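Local coordinates for telomerase reverse transcriptase (PDB 6ZD1), which probably extends chromosome ends as a telomerase, copying a template within its RNA component into telomeric DNA repeats by reverse transcription, at residues A[200-203]-A[204-207]; A[250-253]-A[254-258]. One frame throughout, in Å; residues are numbered along the deposited sequence.

Contact 1: residues A[200-203]-A[204-207]; sequences IWNE and LSSN
Two successive turns of helix 198-216, in the telomerase RNA-binding part of the chain, meet through i to i+4 bonds and serine hydroxyls turned back on the backbone. The regular bonds identify the alpha-helix: Leu204 N donates to Ile200 O at 3.0 Å with an N-H...O angle of 169°, Ser205 N to Trp201 O, Ser206 N to Asn202 O and Asn207 N to Glu203 O. Asn202 O is held twice by Ser206. Ser206 N lies 2.9 Å from Asn202 O and Ser206 OG 3.0 Å from it, the two donors reaching the oxygen from opposite faces of the carbonyl plane. With OG of Ser206 beside its own backbone N (chi1 -65°), the hydroxyl folds back along the helix. Ser205 OG sits between two carbonyl oxygens, 2.9 Å from Trp201 O and 3.0 Å from Asn202 O, and its single proton could serve either. The CB of Ser205 rests over one face of the Trp201 indole, 4.2 Å above the plane and displaced toward the rim. Leu204 CG lies 3.2 Å from Ile200 O, the oxygen that Leu204 N also binds. Glu203 and Asn207 bring their ends together one turn apart, but the modelled separation is too short to trust in detail. Tyr181 stacks on the Trp201 ring, Leu236 of strand 231-237 touches both Trp201 and Ser205, and Met72 and Tyr75, from loops, pack on Leu204.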
loop_
_atom_site.group_PDB
_atom_site.type_symbol
_atom_site.label_atom_id
_atom_site.label_comp_id
_atom_site.label_asym_id
_atom_site.label_seq_id
_atom_site.Cartn_x
_atom_site.Cartn_y
_atom_site.Cartn_z
ATOM N N ILE A 200 7.538 24.243 1.177
ATOM C CA ILE A 200 6.644 24.112 2.323
ATOM C C ILE A 200 6.679 22.697 2.891
ATOM O O ILE A 200 6.446 22.504 4.090
ATOM C CB ILE A 200 5.213 24.537 1.949
ATOM C CG1 ILE A 200 4.436 24.938 3.204
ATOM C CG2 ILE A 200 4.481 23.420 1.225
ATOM C CD1 ILE A 200 5.072 26.073 3.980
ATOM N N TRP A 201 6.986 21.690 2.070
ATOM C CA TRP A 201 7.090 20.337 2.606
ATOM C C TRP A 201 8.299 20.199 3.522
ATOM O O TRP A 201 8.205 19.582 4.590
ATOM C CB TRP A 201 7.161 19.312 1.475
ATOM C CG TRP A 201 7.438 17.922 1.977
ATOM C CD1 TRP A 201 8.641 17.277 1.981
ATOM C CD2 TRP A 201 6.495 17.019 2.569
ATOM N NE1 TRP A 201 8.505 16.023 2.533
ATOM C CE2 TRP A 201 7.197 15.840 2.900
ATOM C CE3 TRP A 201 5.126 17.091 2.849
ATOM C CZ2 TRP A 201 6.576 14.743 3.498
ATOM C CZ3 TRP A 201 4.511 15.999 3.440
ATOM C CH2 TRP A 201 5.236 14.840 3.755
ATOM N N ASN A 202 9.438 20.782 3.132
ATOM C CA ASN A 202 10.623 20.717 3.983
ATOM C C ASN A 202 10.381 21.422 5.308
ATOM O O ASN A 202 10.847 20.967 6.358
ATOM C CB ASN A 202 11.830 21.323 3.265
ATOM C CG ASN A 202 12.279 20.494 2.077
ATOM O OD1 ASN A 202 12.064 19.281 2.032
ATOM N ND2 ASN A 202 12.908 21.145 1.108
ATOM N N GLU A 203 9.637 22.529 5.281
ATOM C CA GLU A 203 9.352 23.261 6.509
ATOM C C GLU A 203 8.443 22.449 7.425
ATOM O O GLU A 203 8.710 22.317 8.624
ATOM C CB GLU A 203 8.725 24.614 6.164
ATOM C CG GLU A 203 8.962 25.720 7.181
ATOM C CD GLU A 203 7.809 25.879 8.150
ATOM O OE1 GLU A 203 8.040 25.766 9.372
ATOM O OE2 GLU A 203 6.672 26.115 7.687
ATOM N N LEU A 204 7.369 21.879 6.871
ATOM C CA LEU A 204 6.482 21.043 7.673
ATOM C C LEU A 204 7.205 19.809 8.197
ATOM O O LEU A 204 7.042 19.432 9.364
ATOM C CB LEU A 204 5.266 20.624 6.852
ATOM C CG LEU A 204 4.339 21.739 6.375
ATOM C CD1 LEU A 204 3.171 21.133 5.620
ATOM C CD2 LEU A 204 3.864 22.585 7.547
ATOM N N SER A 205 8.007 19.167 7.346
ATOM C CA SER A 205 8.649 17.913 7.728
ATOM C C SER A 205 9.700 18.138 8.809
ATOM O O SER A 205 9.753 17.397 9.798
ATOM C CB SER A 205 9.268 17.243 6.501
ATOM O OG SER A 205 10.253 18.069 5.912
ATOM N N SER A 206 10.548 19.156 8.638
ATOM C CA SER A 206 11.590 19.410 9.627
ATOM C C SER A 206 10.990 19.760 10.984
ATOM O O SER A 206 11.526 19.367 12.026
ATOM C CB SER A 206 12.515 20.530 9.146
ATOM O OG SER A 206 13.234 20.141 7.987
ATOM N N ASN A 207 9.868 20.482 10.990
ATOM C CA ASN A 207 9.236 20.858 12.252
ATOM C C ASN A 207 8.693 19.640 12.989
ATOM O O ASN A 207 8.983 19.443 14.176
ATOM C CB ASN A 207 8.122 21.872 12.001
ATOM C CG ASN A 207 8.647 23.215 11.544
ATOM O OD1 ASN A 207 9.793 23.573 11.821
ATOM N ND2 ASN A 207 7.811 23.967 10.840
#

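Contact 2: residues A[250-253]-A[254-258]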
loop_
_atom_site.group_PDB
_atom_site.type_symbol
_atom_site.label_atom_id
_atom_site.label_comp_id
_atom_site.label_asym_id
_atom_site.label_seq_id
_atom_site.Cartn_x
_atom_site.Cartn_y
_atom_site.Cartn_z
ATOM N N LEU A 250 17.085 1.594 4.649
ATOM C CA LEU A 250 18.142 1.930 3.706
ATOM C C LEU A 250 18.827 0.662 3.221
ATOM O O LEU A 250 19.197 -0.202 4.022
ATOM C CB LEU A 250 19.170 2.859 4.350
ATOM C CG LEU A 250 18.858 4.353 4.356
ATOM C CD1 LEU A 250 20.025 5.121 4.950
ATOM C CD2 LEU A 250 18.545 4.840 2.948
ATOM N N LYS A 251 19.014 0.560 1.911
ATOM C CA LYS A 251 19.736 -0.564 1.340
ATOM C C LYS A 251 21.244 -0.364 1.380
ATOM O O LYS A 251 21.975 -1.112 0.725
ATOM C CB LYS A 251 19.276 -0.801 -0.099
ATOM C CG LYS A 251 17.775 -0.633 -0.312
ATOM C CD LYS A 251 16.970 -1.579 0.559
ATOM C CE LYS A 251 15.480 -1.463 0.276
ATOM N NZ LYS A 251 15.145 -1.840 -1.126
ATOM N N GLN A 252 21.721 0.630 2.127
ATOM C CA GLN A 252 23.140 0.931 2.240
ATOM C C GLN A 252 23.544 1.005 3.704
ATOM O O GLN A 252 22.706 1.071 4.609
ATOM C CB GLN A 252 23.498 2.260 1.567
ATOM C CG GLN A 252 22.850 2.498 0.233
ATOM C CD GLN A 252 23.059 3.917 -0.236
ATOM O OE1 GLN A 252 24.153 4.289 -0.656
ATOM N NE2 GLN A 252 22.011 4.725 -0.151
ATOM N N SER A 253 24.853 1.011 3.924
ATOM C CA SER A 253 25.392 1.419 5.207
ATOM C C SER A 253 25.475 2.942 5.262
ATOM O O SER A 253 25.272 3.641 4.265
ATOM C CB SER A 253 26.768 0.794 5.436
ATOM O OG SER A 253 27.699 1.240 4.465
ATOM N N LEU A 254 25.774 3.467 6.450
ATOM C CA LEU A 254 25.900 4.913 6.585
ATOM C C LEU A 254 27.093 5.433 5.791
ATOM O O LEU A 254 27.009 6.493 5.159
ATOM C CB LEU A 254 26.013 5.301 8.060
ATOM C CG LEU A 254 26.079 6.805 8.347
ATOM C CD1 LEU A 254 24.840 7.518 7.822
ATOM C CD2 LEU A 254 26.267 7.071 9.834
ATOM N N TYR A 255 28.205 4.689 5.796
ATOM C CA TYR A 255 29.378 5.089 5.025
ATOM C C TYR A 255 29.047 5.202 3.542
ATOM O O TYR A 255 29.411 6.184 2.884
ATOM C CB TYR A 255 30.512 4.085 5.244
ATOM C CG TYR A 255 31.808 4.449 4.551
ATOM C CD1 TYR A 255 32.693 3.463 4.132
ATOM C CD2 TYR A 255 32.156 5.778 4.330
ATOM C CE1 TYR A 255 33.881 3.789 3.502
ATOM C CE2 TYR A 255 33.340 6.113 3.703
ATOM C CZ TYR A 255 34.199 5.115 3.291
ATOM O OH TYR A 255 35.382 5.442 2.665
ATOM N N SER A 256 28.355 4.198 2.998
ATOM C CA SER A 256 27.967 4.234 1.593
ATOM C C SER A 256 26.950 5.333 1.320
ATOM O O SER A 256 26.940 5.912 0.227
ATOM C CB SER A 256 27.407 2.877 1.171
ATOM O OG SER A 256 26.971 2.896 -0.176
ATOM N N PHE A 257 26.082 5.624 2.291
ATOM C CA PHE A 257 25.083 6.668 2.101
ATOM C C PHE A 257 25.722 8.052 2.085
ATOM O O PHE A 257 25.330 8.915 1.290
ATOM C CB PHE A 257 24.020 6.577 3.193
ATOM C CG PHE A 257 22.976 7.644 3.099
ATOM C CD1 PHE A 257 21.969 7.562 2.153
ATOM C CD2 PHE A 257 23.003 8.734 3.952
ATOM C CE1 PHE A 257 21.008 8.545 2.060
ATOM C CE2 PHE A 257 22.044 9.718 3.865
ATOM C CZ PHE A 257 21.045 9.625 2.919
ATOM N N ASN A 258 26.695 8.289 2.970
ATOM C CA ASN A 258 27.382 9.576 2.987
ATOM C C ASN A 258 28.259 9.765 1.755
ATOM O O ASN A 258 28.409 10.894 1.273
ATOM C CB ASN A 258 28.222 9.710 4.259
ATOM C CG ASN A 258 27.374 9.926 5.498
ATOM O OD1 ASN A 258 26.286 10.498 5.427
ATOM N ND2 ASN A 258 27.871 9.471 6.644
#
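Leu254 opens a short helix whose N-cap is Ser253, at the point where the loop following strand 244-249 turns into helix 254-258, in the reverse transcriptase part of the chain. The CB of Leu254 stays close to the junction, 3.7 Å from Ser253 C, although the bond from CA to CB points away from the loop. At Tyr255 the contact is slight: CB comes 4.1 Å from Ser253 OG, and the ring extends away from the preceding segment. Ser256 supplies the capping bond. Ser256 N reaches Ser253 OG at 3.4 Å, a weak bond by length although the N-H...O angle of 166° is nearly straight. The cap is aimed by the first torsion of Ser253 (chi1 63°), which sets OG between its own N and carbonyl carbon and turns it toward the first helical turn. The hydroxyl of Ser256 meanwhile faces the side chain of Gln252, with OG 3.9 Å from Gln252 CB. Glu269 of helix 263-298 accepts from Ser253 N, so a second helix grips the backbone of the capping residue. Phe257 completes the turn: Phe257 N donates to Ser253 O at 2.9 Å, and Phe257 CB lies 3.4 Å from that same oxygen. The phenyl ring, with CG anti to the backbone N (chi1 178°), lies beside the loop and crosses the Leu250 side chain at about a right angle. Leu250 CD1 lies over one ring face, near the rim, at 4.2 Å from Phe257 CD1.

Overall arrangement
Followed from the N terminus, the chain passes through contact 1 first, inside helix 198-216, and completes it before contact 2 begins; the two are in series, neither nesting nor crossing. Each joins directly successive residues, so neither closes a loop: contact 1 lies within a helix, contact 2 at the junction of a loop and a helix. Between them run strands 217-220, 231-237 and 244-249, all members of one mixed five-stranded sheet. Contact 1 meets this sheet through strand 231-237, whereas contact 2 follows one of its two edge strands, 244-249, and packs on Leu445 of strand 443-446. The contact centres stand about 24 Å apart, and their nearest atoms about 13 Å.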